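Local coordinates for protein glycerol kinase, putative (Plasmodium falciparum, PDB 2W40) that probably catalyses the ATP-dependent phosphorylation of glycerol to sn-glycerol 3-phosphate, at residues I172-T185 with P217-S231. Numbering follows the deposited sequence.
With EDO (1,2-ethanediol), chain B.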
loop_
_atom_site.group_PDB
_atom_site.type_symbol
_atom_site.label_atom_id
_atom_site.label_comp_id
_atom_site.label_asym_id
_atom_site.label_seq_id
_atom_site.Cartn_x
_atom_site.Cartn_y
_atom_site.Cartn_z
ATOM N N ILE C 172 -5.213 0.787 39.532
ATOM C CA ILE C 172 -5.646 1.036 40.904
ATOM C C ILE C 172 -5.245 -0.155 41.794
ATOM O O ILE C 172 -4.695 0.031 42.894
ATOM C CB ILE C 172 -7.215 1.279 40.949
ATOM C CG1 ILE C 172 -7.612 2.629 40.218
ATOM C CG2 ILE C 172 -7.716 1.149 42.411
ATOM C CD1 ILE C 172 -9.174 2.724 40.037
ATOM N N PHE C 173 -5.395 -1.371 41.274
ATOM C CA PHE C 173 -5.002 -2.575 42.016
ATOM C C PHE C 173 -3.530 -2.517 42.374
ATOM O O PHE C 173 -3.162 -2.776 43.535
ATOM C CB PHE C 173 -5.318 -3.777 41.155
ATOM C CG PHE C 173 -4.934 -5.070 41.742
ATOM C CD1 PHE C 173 -5.883 -5.779 42.477
ATOM C CD2 PHE C 173 -3.602 -5.508 41.657
ATOM C CE1 PHE C 173 -5.507 -6.991 43.077
ATOM C CE2 PHE C 173 -3.248 -6.795 42.216
ATOM C CZ PHE C 173 -4.206 -7.500 42.901
ATOM N N ASN C 174 -2.678 -2.159 41.437
ATOM C CA ASN C 174 -1.276 -2.110 41.743
ATOM C C ASN C 174 -0.912 -0.964 42.652
ATOM O O ASN C 174 -0.167 -1.119 43.584
ATOM C CB ASN C 174 -0.457 -2.090 40.465
ATOM C CG ASN C 174 -0.433 -3.408 39.766
ATOM O OD1 ASN C 174 -1.079 -3.625 38.740
ATOM N ND2 ASN C 174 0.370 -4.272 40.243
ATOM N N LEU C 175 -1.427 0.215 42.369
ATOM C CA LEU C 175 -1.082 1.423 43.211
ATOM C C LEU C 175 -1.491 1.302 44.682
ATOM O O LEU C 175 -0.768 1.727 45.586
ATOM C CB LEU C 175 -1.659 2.700 42.632
ATOM C CG LEU C 175 -0.969 3.216 41.369
ATOM C CD1 LEU C 175 -1.901 4.232 40.679
ATOM C CD2 LEU C 175 0.450 3.805 41.763
ATOM N N THR C 176 -2.634 0.667 44.892
ATOM C CA THR C 176 -3.285 0.512 46.188
ATOM C C THR C 176 -2.923 -0.793 46.903
ATOM O O THR C 176 -3.326 -0.993 48.012
ATOM C CB THR C 176 -4.821 0.658 46.119
ATOM O OG1 THR C 176 -5.374 -0.494 45.472
ATOM C CG2 THR C 176 -5.286 1.944 45.526
ATOM N N LYS C 177 -2.144 -1.683 46.240
ATOM C CA LYS C 177 -1.816 -2.995 46.733
ATOM C C LYS C 177 -3.050 -3.845 47.001
ATOM O O LYS C 177 -3.134 -4.555 48.006
ATOM C CB LYS C 177 -0.853 -2.924 47.937
ATOM C CG LYS C 177 0.413 -2.211 47.608
ATOM C CD LYS C 177 1.395 -2.292 48.809
ATOM C CE LYS C 177 1.949 -3.660 48.977
ATOM N NZ LYS C 177 2.700 -4.122 47.695
ATOM N N GLY C 178 -4.006 -3.769 46.091
ATOM C CA GLY C 178 -5.089 -4.797 46.042
ATOM C C GLY C 178 -6.505 -4.337 45.867
ATOM O O GLY C 178 -7.378 -5.191 45.713
ATOM N N ASN C 179 -6.806 -3.032 45.868
ATOM C CA ASN C 179 -8.207 -2.631 45.682
ATOM C C ASN C 179 -8.671 -3.027 44.277
ATOM O O ASN C 179 -7.931 -2.905 43.330
ATOM C CB ASN C 179 -8.430 -1.121 45.853
ATOM C CG ASN C 179 -8.118 -0.617 47.256
ATOM O OD1 ASN C 179 -7.898 -1.382 48.179
ATOM N ND2 ASN C 179 -8.211 0.715 47.409
ATOM N N CYS C 180 -9.922 -3.453 44.162
ATOM C CA CYS C 180 -10.497 -3.915 42.920
ATOM C C CYS C 180 -11.756 -3.077 42.646
ATOM O O CYS C 180 -12.904 -3.332 43.166
ATOM C CB CYS C 180 -10.901 -5.398 43.053
ATOM S SG CYS C 180 -9.492 -6.560 43.133
ATOM N N TYR C 181 -11.524 -2.083 41.784
ATOM C CA TYR C 181 -12.540 -1.153 41.422
ATOM C C TYR C 181 -12.526 -0.879 39.948
ATOM O O TYR C 181 -11.516 -0.907 39.300
ATOM C CB TYR C 181 -12.337 0.222 42.115
ATOM C CG TYR C 181 -12.500 0.234 43.595
ATOM C CD1 TYR C 181 -13.642 -0.188 44.172
ATOM C CD2 TYR C 181 -11.558 0.837 44.395
ATOM C CE1 TYR C 181 -13.847 -0.106 45.534
ATOM C CE2 TYR C 181 -11.737 0.926 45.772
ATOM C CZ TYR C 181 -12.894 0.446 46.335
ATOM O OH TYR C 181 -13.117 0.564 47.682
ATOM N N THR C 182 -13.693 -0.500 39.475
ATOM C CA THR C 182 -13.841 0.150 38.189
ATOM C C THR C 182 -14.821 1.315 38.362
ATOM O O THR C 182 -15.261 1.615 39.455
ATOM C CB THR C 182 -14.323 -0.813 37.034
ATOM O OG1 THR C 182 -14.092 -0.183 35.755
ATOM C CG2 THR C 182 -15.763 -1.306 37.232
ATOM N N ASP C 183 -15.031 1.986 37.267
ATOM C CA ASP C 183 -16.005 3.092 37.206
ATOM C C ASP C 183 -17.043 2.816 36.152
ATOM O O ASP C 183 -16.871 1.955 35.261
ATOM C CB ASP C 183 -15.327 4.416 36.972
ATOM C CG ASP C 183 -14.869 4.549 35.558
ATOM O OD1 ASP C 183 -13.730 4.122 35.259
ATOM O OD2 ASP C 183 -15.667 4.987 34.701
ATOM N N VAL C 184 -18.193 3.465 36.288
ATOM C CA VAL C 184 -19.315 3.195 35.386
ATOM C C VAL C 184 -19.016 3.367 33.881
ATOM O O VAL C 184 -19.573 2.655 33.030
ATOM C CB VAL C 184 -20.512 4.125 35.706
ATOM C CG1 VAL C 184 -21.216 3.827 37.025
ATOM C CG2 VAL C 184 -20.104 5.579 35.649
ATOM N N THR C 185 -18.132 4.267 33.506
ATOM C CA THR C 185 -17.749 4.435 32.096
ATOM C C THR C 185 -16.940 3.244 31.536
ATOM O O THR C 185 -17.322 2.687 30.492
ATOM C CB THR C 185 -17.074 5.772 31.775
ATOM O OG1 THR C 185 -15.745 5.834 32.352
ATOM C CG2 THR C 185 -17.975 6.930 32.266
ATOM N N PRO C 217 -14.683 -6.370 39.483
ATOM C CA PRO C 217 -14.523 -5.299 40.467
ATOM C C PRO C 217 -15.784 -4.512 40.703
ATOM O O PRO C 217 -16.618 -4.411 39.821
ATOM C CB PRO C 217 -13.414 -4.426 39.806
ATOM C CG PRO C 217 -13.704 -4.550 38.299
ATOM C CD PRO C 217 -14.066 -6.062 38.186
ATOM N N GLU C 218 -15.850 -3.875 41.866
ATOM C CA GLU C 218 -16.991 -3.047 42.214
ATOM C C GLU C 218 -17.075 -1.830 41.280
ATOM O O GLU C 218 -16.046 -1.166 41.126
ATOM C CB GLU C 218 -16.887 -2.523 43.651
ATOM C CG GLU C 218 -18.095 -1.683 44.069
ATOM C CD GLU C 218 -17.920 -1.089 45.476
ATOM O OE1 GLU C 218 -17.072 -1.620 46.259
ATOM O OE2 GLU C 218 -18.661 -0.124 45.789
ATOM N N ILE C 219 -18.260 -1.528 40.801
ATOM C CA ILE C 219 -18.502 -0.379 39.878
ATOM C C ILE C 219 -18.769 0.906 40.726
ATOM O O ILE C 219 -19.683 0.929 41.566
ATOM C CB ILE C 219 -19.688 -0.621 38.911
ATOM C CG1 ILE C 219 -19.430 -1.899 38.066
ATOM C CG2 ILE C 219 -19.959 0.598 37.970
ATOM C CD1 ILE C 219 -20.622 -2.324 37.285
ATOM N N LYS C 220 -17.883 1.875 40.551
ATOM C CA LYS C 220 -17.911 3.116 41.310
ATOM C C LYS C 220 -18.360 4.270 40.435
ATOM O O LYS C 220 -18.297 4.219 39.238
ATOM C CB LYS C 220 -16.514 3.462 41.822
ATOM C CG LYS C 220 -15.891 2.376 42.756
ATOM C CD LYS C 220 -16.107 2.593 44.126
ATOM C CE LYS C 220 -14.958 3.333 44.761
ATOM N NZ LYS C 220 -15.433 3.707 46.146
ATOM N N SER C 221 -18.745 5.355 41.075
ATOM C CA SER C 221 -18.977 6.618 40.337
ATOM C C SER C 221 -17.592 7.208 39.967
ATOM O O SER C 221 -16.514 6.731 40.402
ATOM C CB SER C 221 -19.827 7.611 41.194
ATOM O OG SER C 221 -19.051 8.031 42.312
ATOM N N ASN C 222 -17.592 8.191 39.093
ATOM C CA ASN C 222 -16.347 8.740 38.579
ATOM C C ASN C 222 -15.508 9.569 39.591
ATOM O O ASN C 222 -14.297 9.624 39.473
ATOM C CB ASN C 222 -16.577 9.594 37.309
ATOM C CG ASN C 222 -17.124 8.771 36.136
ATOM O OD1 ASN C 222 -18.232 8.978 35.635
ATOM N ND2 ASN C 222 -16.338 7.793 35.743
ATOM N N CYS C 223 -16.188 10.232 40.536
ATOM C CA CYS C 223 -15.535 10.889 41.655
ATOM C C CYS C 223 -15.805 9.970 42.877
ATOM O O CYS C 223 -16.942 9.773 43.279
ATOM C CB CYS C 223 -16.230 12.204 41.873
ATOM S SG CYS C 223 -16.044 13.423 40.584
ATOM N N SER C 224 -14.771 9.432 43.491
ATOM C CA SER C 224 -14.965 8.426 44.551
ATOM C C SER C 224 -13.690 8.208 45.346
ATOM O O SER C 224 -12.681 8.719 44.996
ATOM C CB SER C 224 -15.546 7.109 43.950
ATOM O OG SER C 224 -16.199 6.318 44.971
ATOM N N ASN C 225 -13.743 7.451 46.426
ATOM C CA ASN C 225 -12.567 7.019 47.154
ATOM C C ASN C 225 -12.138 5.697 46.550
ATOM O O ASN C 225 -12.704 4.665 46.886
ATOM C CB ASN C 225 -12.898 6.836 48.600
ATOM C CG ASN C 225 -11.663 6.500 49.448
ATOM O OD1 ASN C 225 -10.597 6.360 48.901
ATOM N ND2 ASN C 225 -11.807 6.450 50.798
ATOM N N PHE C 226 -11.183 5.770 45.652
ATOM C CA PHE C 226 -10.584 4.564 45.064
ATOM C C PHE C 226 -9.450 3.939 45.881
ATOM O O PHE C 226 -8.961 2.845 45.539
ATOM C CB PHE C 226 -10.143 4.833 43.634
ATOM C CG PHE C 226 -11.258 5.118 42.681
ATOM C CD1 PHE C 226 -11.972 4.077 42.059
ATOM C CD2 PHE C 226 -11.665 6.431 42.426
ATOM C CE1 PHE C 226 -13.079 4.385 41.251
ATOM C CE2 PHE C 226 -12.702 6.698 41.583
ATOM C CZ PHE C 226 -13.424 5.712 41.031
ATOM N N GLY C 227 -9.027 4.640 46.952
ATOM C CA GLY C 227 -8.008 4.170 47.820
ATOM C C GLY C 227 -6.831 5.041 47.907
ATOM O O GLY C 227 -6.660 5.992 47.209
ATOM N N LEU C 228 -5.968 4.590 48.767
ATOM C CA LEU C 228 -4.687 5.188 49.076
ATOM C C LEU C 228 -3.580 4.498 48.322
ATOM O O LEU C 228 -3.467 3.283 48.277
ATOM C CB LEU C 228 -4.383 5.078 50.573
ATOM C CG LEU C 228 -5.231 5.693 51.642
ATOM C CD1 LEU C 228 -4.754 5.254 53.070
ATOM C CD2 LEU C 228 -5.395 7.249 51.489
ATOM N N VAL C 229 -2.684 5.284 47.748
ATOM C CA VAL C 229 -1.457 4.730 47.180
ATOM C C VAL C 229 -0.615 4.152 48.346
ATOM O O VAL C 229 -0.300 4.875 49.363
ATOM C CB VAL C 229 -0.606 5.752 46.394
ATOM C CG1 VAL C 229 0.687 5.135 45.910
ATOM C CG2 VAL C 229 -1.477 6.293 45.193
ATOM N N LYS C 230 -0.222 2.879 48.144
ATOM C CA LYS C 230 0.607 2.177 49.052
ATOM C C LYS C 230 1.793 1.468 48.392
ATOM O O LYS C 230 2.657 0.906 49.140
ATOM C CB LYS C 230 -0.185 1.131 49.859
ATOM C CG LYS C 230 -1.283 1.705 50.735
ATOM C CD LYS C 230 -0.712 2.555 51.880
ATOM C CE LYS C 230 -1.624 2.674 53.153
ATOM N NZ LYS C 230 -0.981 3.379 54.341
ATOM N N SER C 231 1.846 1.432 47.052
ATOM C CA SER C 231 2.907 0.725 46.395
ATOM C C SER C 231 4.298 1.183 46.780
ATOM O O SER C 231 4.638 2.362 46.655
ATOM C CB SER C 231 2.808 0.671 44.866
ATOM O OG SER C 231 3.934 0.058 44.294
HETATM C C1 EDO B . -6.282 1.768 49.635
HETATM O O1 EDO B . -4.746 1.206 49.748
HETATM C C2 EDO B . -7.289 1.742 50.768
HETATM O O2 EDO B . -7.792 2.993 51.369
HETATM O O HOH W 1 -14.414 -4.990 44.375
HETATM O O HOH W 2 -11.590 2.612 48.841
HETATM O O HOH W 3 -15.588 1.593 48.208
#
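Lys-220 lies folded against the ring of Tyr-181, on neighbouring strands 181-183 and 218-220 of a small parallel sheet, where Thr-182 N donates to Glu-218 O (3.0 Å). Its CB starts 3.3 Å from Thr-182 O; bends at chi2 and chi3 (both -94°) then turn the chain over the ring. CG and CD pass CD1 of Tyr-181, CE sits above the ring centre, 3.7 Å from the centroid, in a CH-pi contact, and NZ, still over that face, makes a cation-pi contact. The ammonium also donates to Asn-225 O and Ser-224 OG, and a water joins it to Tyr-181 OH. Lysine suits this place because its methylenes cover an aromatic face while its charge reaches polar atoms at the corner at Ser-224. The edge of the Phe-226 ring points to the face of Tyr-181 in an offset edge-to-face pair, planes 82° apart. Gly-227, lacking a side chain, lets Asn-179 ND2 approach its CA (3.5 Å) and donate to Phe-226 O (2.9 Å). Leu-175 O, in the last helical turn, accepts from Lys-230 N and Ser-231 N. The chemistry implies that backbone bonds set the strand register, while the lysine, with the Tyr-181/Phe-226 pair, links the strands to the beginning of strand 225-228.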